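Local coordinates for aspartate aminotransferase (Plasmodium falciparum, PDB 3K7Y), which is a homodimer that probably catalyses, with pyridoxal phosphate as cofactor, amino-group transfer between L-aspartate and 2-oxoglutarate, giving oxaloacetate and L-glutamate, at residues S78-N83 with Q299-Q304; T100-G105 with H292-L297; K249-Y254 with L308-E313. All coordinates share one frame; numbering follows the deposited sequence.

Interaction 1: S78-N83 with Q299-Q304; sequences STLTQN and QLLNNQ
Leu80 and Leu301 meet where helix 75-86 comes up against the last turn of helix 291-302, their CA atoms 6.6 Å apart. The tight part is apolar. Leu80, with CG anti to its own carbonyl carbon (chi1 -82°), packs CD1 on CB of Asn302 at 3.7 Å, while its CD2 touches both Asn302 and Leu301, lying 3.7 Å from the backbone O of Leu301 and 4.0 Å from CD2 of Leu301. Leu301 CD2 also sits 3.8 Å from the backbone O of Leu80, so this branch is packed against both main chain and side chain. Of the 203 Å² buried in all, Leu80 contributes 91 Å² and Leu301 63 Å².

Toward solvent the contact thins. Asn302 is exposed, and its side chain crosses that of Leu80 at about a right angle, offering CB and OD1 to the leucine methyls without any hydrogen bond between the segments. On the inner side the contact backs onto the buried Thr81, which packs on Ala260 and His262 of strand 258-264. The geometry is that of a small helix-helix interface held by leucines, joining two helices that lie outside the central mixed sheet of the aspartate aminotransferase fold.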
loop_
_atom_site.group_PDB
_atom_site.type_symbol
_atom_site.label_atom_id
_atom_site.label_comp_id
_atom_site.label_asym_id
_atom_site.label_seq_id
_atom_site.Cartn_x
_atom_site.Cartn_y
_atom_site.Cartn_z
ATOM N N SER A 78 -4.998 10.835 -12.884
ATOM C CA SER A 78 -5.583 11.942 -12.155
ATOM C C SER A 78 -6.593 12.782 -12.956
ATOM O O SER A 78 -7.288 13.602 -12.360
ATOM C CB SER A 78 -4.510 12.805 -11.469
ATOM O OG SER A 78 -3.991 13.794 -12.337
ATOM N N THR A 79 -6.686 12.596 -14.278
ATOM C CA THR A 79 -7.742 13.288 -15.050
ATOM C C THR A 79 -8.870 12.354 -15.399
ATOM O O THR A 79 -10.023 12.707 -15.218
ATOM C CB THR A 79 -7.271 14.054 -16.350
ATOM O OG1 THR A 79 -6.699 13.141 -17.294
ATOM C CG2 THR A 79 -6.285 15.206 -16.039
ATOM N N LEU A 80 -8.535 11.168 -15.903
ATOM C CA LEU A 80 -9.531 10.146 -16.224
ATOM C C LEU A 80 -10.419 9.849 -15.025
ATOM O O LEU A 80 -11.639 9.832 -15.134
ATOM C CB LEU A 80 -8.852 8.861 -16.685
ATOM C CG LEU A 80 -8.416 8.825 -18.139
ATOM C CD1 LEU A 80 -7.385 7.741 -18.307
ATOM C CD2 LEU A 80 -9.605 8.594 -19.063
ATOM N N THR A 81 -9.776 9.640 -13.883
ATOM C CA THR A 81 -10.415 9.288 -12.622
ATOM C C THR A 81 -11.376 10.370 -12.152
ATOM O O THR A 81 -12.534 10.090 -11.863
ATOM C CB THR A 81 -9.323 8.986 -11.559
ATOM O OG1 THR A 81 -8.894 7.629 -11.703
ATOM C CG2 THR A 81 -9.821 9.189 -10.164
ATOM N N GLN A 82 -10.903 11.608 -12.102
ATOM C CA GLN A 82 -11.716 12.674 -11.558
ATOM C C GLN A 82 -12.887 13.045 -12.463
ATOM O O GLN A 82 -13.854 13.651 -12.004
ATOM C CB GLN A 82 -10.879 13.883 -11.159
ATOM C CG GLN A 82 -9.971 14.384 -12.225
ATOM C CD GLN A 82 -9.243 15.652 -11.820
ATOM O OE1 GLN A 82 -9.141 15.972 -10.632
ATOM N NE2 GLN A 82 -8.722 16.383 -12.814
ATOM N N ASN A 83 -12.824 12.658 -13.734
ATOM C CA ASN A 83 -14.004 12.760 -14.592
ATOM C C ASN A 83 -15.199 12.081 -13.910
ATOM O O ASN A 83 -16.292 12.650 -13.828
ATOM C CB ASN A 83 -13.751 12.142 -15.977
ATOM C CG ASN A 83 -14.881 12.417 -16.960
ATOM O OD1 ASN A 83 -14.758 13.291 -17.812
ATOM N ND2 ASN A 83 -15.990 11.678 -16.837
ATOM N N GLN A 299 -6.157 2.231 -18.961
ATOM C CA GLN A 299 -6.514 1.501 -20.171
ATOM C C GLN A 299 -8.026 1.372 -20.356
ATOM O O GLN A 299 -8.557 1.768 -21.404
ATOM C CB GLN A 299 -5.864 0.118 -20.173
ATOM C CG GLN A 299 -5.573 -0.437 -21.575
ATOM C CD GLN A 299 -4.189 -0.053 -22.097
ATOM O OE1 GLN A 299 -3.808 1.120 -22.095
ATOM N NE2 GLN A 299 -3.432 -1.046 -22.549
ATOM N N LEU A 300 -8.708 0.819 -19.348
ATOM C CA LEU A 300 -10.169 0.706 -19.363
ATOM C C LEU A 300 -10.805 2.075 -19.590
ATOM O O LEU A 300 -11.420 2.329 -20.630
ATOM C CB LEU A 300 -10.698 0.093 -18.053
ATOM C CG LEU A 300 -12.224 -0.103 -17.935
ATOM C CD1 LEU A 300 -12.564 -1.303 -17.075
ATOM C CD2 LEU A 300 -12.945 1.133 -17.393
ATOM N N LEU A 301 -10.626 2.953 -18.606
ATOM C CA LEU A 301 -11.292 4.240 -18.570
ATOM C C LEU A 301 -10.993 5.114 -19.797
ATOM O O LEU A 301 -11.851 5.877 -20.236
ATOM C CB LEU A 301 -10.918 4.968 -17.289
ATOM C CG LEU A 301 -12.093 5.561 -16.524
ATOM C CD1 LEU A 301 -11.682 5.789 -15.063
ATOM C CD2 LEU A 301 -12.631 6.853 -17.191
ATOM N N ASN A 302 -9.788 4.985 -20.356
ATOM C CA ASN A 302 -9.342 5.839 -21.460
ATOM C C ASN A 302 -9.841 5.392 -22.835
ATOM O O ASN A 302 -9.791 6.155 -23.797
ATOM C CB ASN A 302 -7.818 5.950 -21.458
ATOM C CG ASN A 302 -7.311 7.053 -22.352
ATOM O OD1 ASN A 302 -7.139 8.192 -21.921
ATOM N ND2 ASN A 302 -7.060 6.721 -23.608
ATOM N N ASN A 303 -10.327 4.160 -22.918
ATOM C CA ASN A 303 -10.852 3.623 -24.169
ATOM C C ASN A 303 -12.381 3.498 -24.183
ATOM O O ASN A 303 -12.977 2.824 -23.331
ATOM C CB ASN A 303 -10.198 2.281 -24.466
ATOM C CG ASN A 303 -9.541 2.256 -25.810
ATOM O OD1 ASN A 303 -8.305 2.294 -25.911
ATOM N ND2 ASN A 303 -10.356 2.220 -26.866
ATOM N N GLN A 304 -13.007 4.147 -25.164
ATOM C CA GLN A 304 -14.460 4.283 -25.199
ATOM C C GLN A 304 -15.177 2.952 -25.225
ATOM O O GLN A 304 -16.064 2.711 -24.414
ATOM C CB GLN A 304 -14.890 5.118 -26.392
ATOM C CG GLN A 304 -14.589 6.595 -26.261
ATOM C CD GLN A 304 -15.372 7.431 -27.265
ATOM O OE1 GLN A 304 -15.425 7.121 -28.464
ATOM N NE2 GLN A 304 -15.997 8.498 -26.774
#

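Interaction 2: T100-G105 with H292-L297; sequences TIQCIG and HTNRIL. With PLP (pyridoxal-5'-phosphate), chain B.
Gln102 reaches from strand 98-104 to Asn294 and Thr293 on helix 291-302, a polar strand-to-helix bridge at the margin of the mixed eight-stranded sheet of the aspartate aminotransferase fold. Within this chain the strand is an outermost one; Ile101 and Cys103 bond to Leu261 and Gly259 of the neighbouring strand 258-264. Gln102 gives 67 Å² of the 114 Å² buried here. Its side chain is extended, CG anti to the backbone N (chi1 175°), which carries the amide across to the helix.

Asn294, with 34 Å², answers with its own amide: ND2 donates to OE1 of Gln102 at 2.6 Å. The hydrogen bond is bent, with an N-H...O angle of 141°, yet the donor stands nearly in line with the acceptor's C=O bond. The two amide planes are 41° apart, so the groups are twisted rather than coplanar. ND2 of Asn294 also bonds to Thr74 OG1, and NE2 of Gln102 to the backbone O of Val290 in the same chain. Gln102 thus uses both ends of its amide, OE1 and NE2, while Asn294 uses ND2 twice; with two bonds each, the buried amides are held in place. Phe77 packs on both side chains.

Thr293 adds 13 Å². Its OG1 comes within 3.8 Å of Gln102 NE2, too far for a hydrogen bond, and its side chain also packs on Val290 of the second subunit, which places the contact beside the dimer interface. At its far end the strand leads into the cofactor's phosphate pocket, where Gly105 C lies 3.5 Å from O3P of pyridoxal phosphate.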
loop_
_atom_site.group_PDB
_atom_site.type_symbol
_atom_site.label_atom_id
_atom_site.label_comp_id
_atom_site.label_asym_id
_atom_site.label_seq_id
_atom_site.Cartn_x
_atom_site.Cartn_y
_atom_site.Cartn_z
ATOM N N THR A 100 -5.274 15.295 -7.093
ATOM C CA THR A 100 -5.634 13.906 -6.889
ATOM C C THR A 100 -4.409 13.007 -6.906
ATOM O O THR A 100 -3.397 13.335 -7.527
ATOM C CB THR A 100 -6.706 13.424 -7.886
ATOM O OG1 THR A 100 -6.311 12.167 -8.452
ATOM C CG2 THR A 100 -6.905 14.440 -9.011
ATOM N N ILE A 101 -4.521 11.874 -6.214
ATOM C CA ILE A 101 -3.409 10.953 -5.962
ATOM C C ILE A 101 -3.908 9.510 -5.962
ATOM O O ILE A 101 -5.033 9.255 -5.543
ATOM C CB ILE A 101 -2.759 11.306 -4.617
ATOM C CG1 ILE A 101 -1.537 12.171 -4.871
ATOM C CG2 ILE A 101 -2.387 10.066 -3.782
ATOM C CD1 ILE A 101 -1.207 13.062 -3.733
ATOM N N GLN A 102 -3.087 8.578 -6.443
ATOM C CA GLN A 102 -3.474 7.167 -6.490
ATOM C C GLN A 102 -3.193 6.490 -5.142
ATOM O O GLN A 102 -2.067 6.559 -4.635
ATOM C CB GLN A 102 -2.723 6.438 -7.603
ATOM C CG GLN A 102 -2.980 4.930 -7.647
ATOM C CD GLN A 102 -2.126 4.189 -8.686
ATOM O OE1 GLN A 102 -1.832 4.716 -9.765
ATOM N NE2 GLN A 102 -1.731 2.962 -8.358
ATOM N N CYS A 103 -4.187 5.827 -4.560
ATOM C CA CYS A 103 -3.959 5.175 -3.287
ATOM C C CYS A 103 -4.207 3.685 -3.356
ATOM O O CYS A 103 -4.545 3.150 -4.414
ATOM C CB CYS A 103 -4.842 5.793 -2.225
ATOM S SG CYS A 103 -4.568 7.549 -2.083
ATOM N N ILE A 104 -4.059 3.018 -2.219
ATOM C CA ILE A 104 -4.266 1.592 -2.146
ATOM C C ILE A 104 -5.729 1.313 -1.754
ATOM O O ILE A 104 -6.054 0.993 -0.598
ATOM C CB ILE A 104 -3.218 0.977 -1.219
ATOM C CG1 ILE A 104 -1.861 1.158 -1.865
ATOM C CG2 ILE A 104 -3.407 -0.499 -1.037
ATOM C CD1 ILE A 104 -0.796 1.476 -0.863
ATOM N N GLY A 105 -6.611 1.456 -2.742
ATOM C CA GLY A 105 -8.034 1.274 -2.523
ATOM C C GLY A 105 -8.618 2.454 -1.776
ATOM O O GLY A 105 -7.896 3.419 -1.472
ATOM N N HIS A 292 0.965 -1.404 -11.900
ATOM C CA HIS A 292 0.037 -2.277 -12.613
ATOM C C HIS A 292 -1.393 -1.797 -12.500
ATOM O O HIS A 292 -2.077 -1.628 -13.505
ATOM C CB HIS A 292 0.124 -3.716 -12.107
ATOM C CG HIS A 292 -1.043 -4.566 -12.507
ATOM N ND1 HIS A 292 -1.120 -5.202 -13.729
ATOM C CD2 HIS A 292 -2.186 -4.880 -11.846
ATOM C CE1 HIS A 292 -2.247 -5.884 -13.797
ATOM N NE2 HIS A 292 -2.914 -5.702 -12.669
ATOM N N THR A 293 -1.847 -1.592 -11.271
ATOM C CA THR A 293 -3.235 -1.237 -11.060
ATOM C C THR A 293 -3.479 0.161 -11.602
ATOM O O THR A 293 -4.575 0.484 -12.007
ATOM C CB THR A 293 -3.718 -1.481 -9.599
ATOM O OG1 THR A 293 -3.081 -0.570 -8.706
ATOM C CG2 THR A 293 -3.364 -2.896 -9.151
ATOM N N ASN A 294 -2.430 0.968 -11.679
ATOM C CA ASN A 294 -2.547 2.257 -12.343
ATOM C C ASN A 294 -2.839 2.082 -13.812
ATOM O O ASN A 294 -3.793 2.649 -14.326
ATOM C CB ASN A 294 -1.276 3.080 -12.184
ATOM C CG ASN A 294 -1.339 4.392 -12.937
ATOM O OD1 ASN A 294 -1.494 4.411 -14.160
ATOM N ND2 ASN A 294 -1.213 5.501 -12.211
ATOM N N ARG A 295 -1.999 1.302 -14.481
ATOM C CA ARG A 295 -2.175 0.972 -15.902
ATOM C C ARG A 295 -3.539 0.323 -16.235
ATOM O O ARG A 295 -4.229 0.797 -17.134
ATOM C CB ARG A 295 -1.012 0.107 -16.404
ATOM C CG ARG A 295 0.346 0.830 -16.409
ATOM C CD ARG A 295 1.529 -0.126 -16.611
ATOM N NE ARG A 295 2.743 0.596 -16.998
ATOM C CZ ARG A 295 3.945 0.042 -17.157
ATOM N NH1 ARG A 295 4.128 -1.254 -16.958
ATOM N NH2 ARG A 295 4.976 0.797 -17.519
ATOM N N ILE A 296 -3.947 -0.727 -15.513
ATOM C CA ILE A 296 -5.266 -1.361 -15.748
ATOM C C ILE A 296 -6.376 -0.329 -15.812
ATOM O O ILE A 296 -7.253 -0.418 -16.663
ATOM C CB ILE A 296 -5.667 -2.372 -14.638
ATOM C CG1 ILE A 296 -4.500 -3.301 -14.273
ATOM C CG2 ILE A 296 -6.922 -3.171 -15.032
ATOM C CD1 ILE A 296 -3.928 -4.123 -15.442
ATOM N N LEU A 297 -6.330 0.646 -14.907
ATOM C CA LEU A 297 -7.369 1.663 -14.794
ATOM C C LEU A 297 -7.400 2.648 -15.959
ATOM O O LEU A 297 -8.444 2.864 -16.578
ATOM C CB LEU A 297 -7.236 2.405 -13.471
ATOM C CG LEU A 297 -8.609 2.575 -12.827
ATOM C CD1 LEU A 297 -8.536 2.291 -11.331
ATOM C CD2 LEU A 297 -9.243 3.932 -13.150
HETATM N N1 PLP B . -15.622 3.100 2.343
HETATM C C2 PLP B . -16.747 2.317 2.380
HETATM C C2A PLP B . -18.025 2.943 2.791
HETATM C C3 PLP B . -16.671 0.978 2.027
HETATM O O3 PLP B . -17.800 0.198 2.046
HETATM C C4 PLP B . -15.446 0.428 1.649
HETATM C C4A PLP B . -15.447 -0.981 1.139
HETATM O O4A PLP B . -15.550 -1.182 -0.078
HETATM C C5 PLP B . -14.286 1.225 1.600
HETATM C C6 PLP B . -14.395 2.569 1.964
HETATM C C5A PLP B . -12.892 0.719 1.215
HETATM O O4P PLP B . -12.791 -0.017 0.008
HETATM P P PLP B . -11.400 -0.742 -0.401
HETATM O O1P PLP B . -11.268 -0.861 -1.892
HETATM O O2P PLP B . -11.414 -2.158 0.111
HETATM O O3P PLP B . -10.266 0.088 0.156
#

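Interaction 3: K249-Y254 with L308-E313; sequences KNMSLY and LNWIKE. With PLP (pyridoxal-5'-phosphate), chain B.
Two torsions bring Trp310 and Met251 together: the indole leaves helix 304-335 with CG anti to the backbone N (chi1 166°), and the methionine bends at chi2 (101°), so that its thioether turns toward the ring. The result is a Met-aromatic contact between this long helix and the loop after strand 241-246, in this aspartate aminotransferase fold the loop that carries Lys249, which binds the cofactor. CE of Met251 lies over one face of the indole, 4.2 Å from the centroid of the six-membered ring and close to its normal, a CH-pi geometry; SD stands more obliquely at 4.6 Å from the same centroid. The two side chains cross at about a right angle.

The edge of the indole is used differently. NE1 of Trp310 donates to the backbone O of Asn250 over 2.8 Å, with an N-H...O angle of 145°. That oxygen lies in the ring plane, whereas the donor sits above the carbonyl plane and misses the lone-pair direction. Face and edge together fix the rotation of the ring, which Phe49 meets edge-to-face. Trp310 gives 83 Å² of the 155 Å² buried.

Lys249, two residues before Met251, reaches the other way, to the pyridoxal phosphate; its NZ also bonds to Tyr68 OH of the second subunit. Within the loop, OG of Ser252 donates to the backbone O of Met251 at 2.6 Å.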
loop_
_atom_site.group_PDB
_atom_site.type_symbol
_atom_site.label_atom_id
_atom_site.label_comp_id
_atom_site.label_asym_id
_atom_site.label_seq_id
_atom_site.Cartn_x
_atom_site.Cartn_y
_atom_site.Cartn_z
ATOM N N LYS A 249 -15.413 -2.240 -5.919
ATOM C CA LYS A 249 -16.702 -2.785 -6.379
ATOM C C LYS A 249 -17.163 -2.316 -7.775
ATOM O O LYS A 249 -17.713 -3.103 -8.545
ATOM C CB LYS A 249 -17.782 -2.561 -5.333
ATOM C CG LYS A 249 -17.643 -3.473 -4.120
ATOM C CD LYS A 249 -16.752 -2.880 -3.015
ATOM C CE LYS A 249 -16.710 -3.804 -1.796
ATOM N NZ LYS A 249 -15.788 -3.338 -0.721
ATOM N N ASN A 250 -16.931 -1.036 -8.070
ATOM C CA ASN A 250 -17.088 -0.441 -9.396
ATOM C C ASN A 250 -16.579 -1.273 -10.565
ATOM O O ASN A 250 -17.332 -1.598 -11.498
ATOM C CB ASN A 250 -16.311 0.869 -9.438
ATOM C CG ASN A 250 -17.092 2.011 -8.881
ATOM O OD1 ASN A 250 -18.320 2.074 -9.031
ATOM N ND2 ASN A 250 -16.392 2.935 -8.218
ATOM N N MET A 251 -15.276 -1.558 -10.527
ATOM C CA MET A 251 -14.603 -2.324 -11.557
ATOM C C MET A 251 -14.435 -3.779 -11.157
ATOM O O MET A 251 -13.729 -4.526 -11.829
ATOM C CB MET A 251 -13.216 -1.757 -11.762
ATOM C CG MET A 251 -13.105 -0.781 -12.847
ATOM S SD MET A 251 -13.094 0.841 -12.145
ATOM C CE MET A 251 -12.798 1.813 -13.629
ATOM N N SER A 252 -15.053 -4.176 -10.046
ATOM C CA SER A 252 -14.834 -5.497 -9.451
ATOM C C SER A 252 -13.348 -5.777 -9.166
ATOM O O SER A 252 -12.939 -6.942 -9.145
ATOM C CB SER A 252 -15.389 -6.594 -10.357
ATOM O OG SER A 252 -14.390 -6.970 -11.307
ATOM N N LEU A 253 -12.558 -4.717 -8.972
ATOM C CA LEU A 253 -11.120 -4.807 -8.672
ATOM C C LEU A 253 -10.875 -4.924 -7.179
ATOM O O LEU A 253 -10.431 -3.968 -6.531
ATOM C CB LEU A 253 -10.388 -3.550 -9.141
ATOM C CG LEU A 253 -10.274 -3.161 -10.603
ATOM C CD1 LEU A 253 -9.587 -1.803 -10.699
ATOM C CD2 LEU A 253 -9.534 -4.218 -11.392
ATOM N N TYR A 254 -11.147 -6.082 -6.612
ATOM C CA TYR A 254 -11.064 -6.191 -5.174
ATOM C C TYR A 254 -9.607 -6.193 -4.695
ATOM O O TYR A 254 -9.125 -5.198 -4.126
ATOM C CB TYR A 254 -11.869 -7.391 -4.691
ATOM C CG TYR A 254 -13.361 -7.238 -4.980
ATOM C CD1 TYR A 254 -14.204 -6.580 -4.083
ATOM C CD2 TYR A 254 -13.923 -7.738 -6.150
ATOM C CE1 TYR A 254 -15.565 -6.433 -4.347
ATOM C CE2 TYR A 254 -15.269 -7.597 -6.416
ATOM C CZ TYR A 254 -16.088 -6.949 -5.515
ATOM O OH TYR A 254 -17.434 -6.814 -5.791
ATOM N N LEU A 308 -17.598 2.285 -22.214
ATOM C CA LEU A 308 -19.008 2.094 -22.562
ATOM C C LEU A 308 -19.493 0.666 -22.334
ATOM O O LEU A 308 -20.624 0.453 -21.896
ATOM C CB LEU A 308 -19.263 2.525 -24.009
ATOM C CG LEU A 308 -19.263 4.039 -24.264
ATOM C CD1 LEU A 308 -18.783 4.366 -25.676
ATOM C CD2 LEU A 308 -20.652 4.646 -23.992
ATOM N N ASN A 309 -18.638 -0.308 -22.631
ATOM C CA ASN A 309 -18.947 -1.707 -22.356
ATOM C C ASN A 309 -18.993 -1.970 -20.852
ATOM O O ASN A 309 -19.795 -2.774 -20.391
ATOM C CB ASN A 309 -17.943 -2.636 -23.059
ATOM C CG ASN A 309 -18.152 -4.120 -22.731
ATOM O OD1 ASN A 309 -19.280 -4.591 -22.533
ATOM N ND2 ASN A 309 -17.043 -4.864 -22.685
ATOM N N TRP A 310 -18.146 -1.282 -20.088
ATOM C CA TRP A 310 -18.171 -1.420 -18.638
ATOM C C TRP A 310 -19.388 -0.738 -18.038
ATOM O O TRP A 310 -20.184 -1.415 -17.393
ATOM C CB TRP A 310 -16.890 -0.914 -17.985
ATOM C CG TRP A 310 -17.007 -0.737 -16.482
ATOM C CD1 TRP A 310 -17.238 -1.711 -15.551
ATOM C CD2 TRP A 310 -16.884 0.491 -15.753
ATOM N NE1 TRP A 310 -17.279 -1.163 -14.291
ATOM C CE2 TRP A 310 -17.062 0.186 -14.388
ATOM C CE3 TRP A 310 -16.642 1.821 -16.122
ATOM C CZ2 TRP A 310 -17.008 1.161 -13.396
ATOM C CZ3 TRP A 310 -16.593 2.788 -15.137
ATOM C CH2 TRP A 310 -16.773 2.453 -13.790
ATOM N N ILE A 311 -19.540 0.577 -18.249
ATOM C CA ILE A 311 -20.733 1.330 -17.784
ATOM C C ILE A 311 -22.047 0.556 -17.969
ATOM O O ILE A 311 -22.896 0.538 -17.062
ATOM C CB ILE A 311 -20.898 2.689 -18.497
ATOM C CG1 ILE A 311 -19.745 3.624 -18.175
ATOM C CG2 ILE A 311 -22.214 3.359 -18.100
ATOM C CD1 ILE A 311 -19.578 4.708 -19.216
ATOM N N LYS A 312 -22.203 -0.064 -19.142
ATOM C CA LYS A 312 -23.367 -0.885 -19.442
ATOM C C LYS A 312 -23.503 -2.060 -18.470
ATOM O O LYS A 312 -24.498 -2.130 -17.756
ATOM C CB LYS A 312 -23.377 -1.347 -20.910
ATOM C CG LYS A 312 -23.996 -0.348 -21.930
ATOM C CD LYS A 312 -25.538 -0.334 -21.901
ATOM C CE LYS A 312 -26.157 0.428 -23.093
ATOM N NZ LYS A 312 -26.683 -0.431 -24.221
ATOM N N GLU A 313 -22.515 -2.961 -18.425
ATOM C CA GLU A 313 -22.537 -4.097 -17.477
ATOM C C GLU A 313 -22.755 -3.573 -16.054
ATOM O O GLU A 313 -23.448 -4.201 -15.245
ATOM C CB GLU A 313 -21.238 -4.919 -17.513
ATOM C CG GLU A 313 -20.811 -5.527 -18.864
ATOM C CD GLU A 313 -19.351 -6.036 -18.844
ATOM O OE1 GLU A 313 -18.485 -5.457 -19.552
ATOM O OE2 GLU A 313 -19.067 -7.006 -18.100
HETATM N N1 PLP B . -15.622 3.100 2.343
HETATM C C2 PLP B . -16.747 2.317 2.380
HETATM C C2A PLP B . -18.025 2.943 2.791
HETATM C C3 PLP B . -16.671 0.978 2.027
HETATM O O3 PLP B . -17.800 0.198 2.046
HETATM C C4 PLP B . -15.446 0.428 1.649
HETATM C C4A PLP B . -15.447 -0.981 1.139
HETATM O O4A PLP B . -15.550 -1.182 -0.078
HETATM C C5 PLP B . -14.286 1.225 1.600
HETATM C C6 PLP B . -14.395 2.569 1.964
HETATM C C5A PLP B . -12.892 0.719 1.215
HETATM O O4P PLP B . -12.791 -0.017 0.008
HETATM P P PLP B . -11.400 -0.742 -0.401
HETATM O O1P PLP B . -11.268 -0.861 -1.892
HETATM O O2P PLP B . -11.414 -2.158 0.111
HETATM O O3P PLP B . -10.266 0.088 0.156
#

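Helix 291-302 ties the set together: it supplies one side of interactions 1 and 2, whose centres lie 11 Å apart, and its side chains also reach interaction 3. Leu300 CD2 lies 3.8 Å from Met251 CE and 4.0 Å from Trp310 CE3, while Leu297 CD2 lies 4.2 Å from Met251 CE and 4.0 Å from Thr81 OG1. Leu297 and Leu300 thus link the three contacts through side-chain packing. Interactions 2 and 3, centres 15 Å apart, each bring a pocket residue to pyridoxal phosphate, Gly105 and Lys249, and both touch the second subunit. Interaction 1 stands further back: the side chain of Thr81 is about 13 Å from the cofactor.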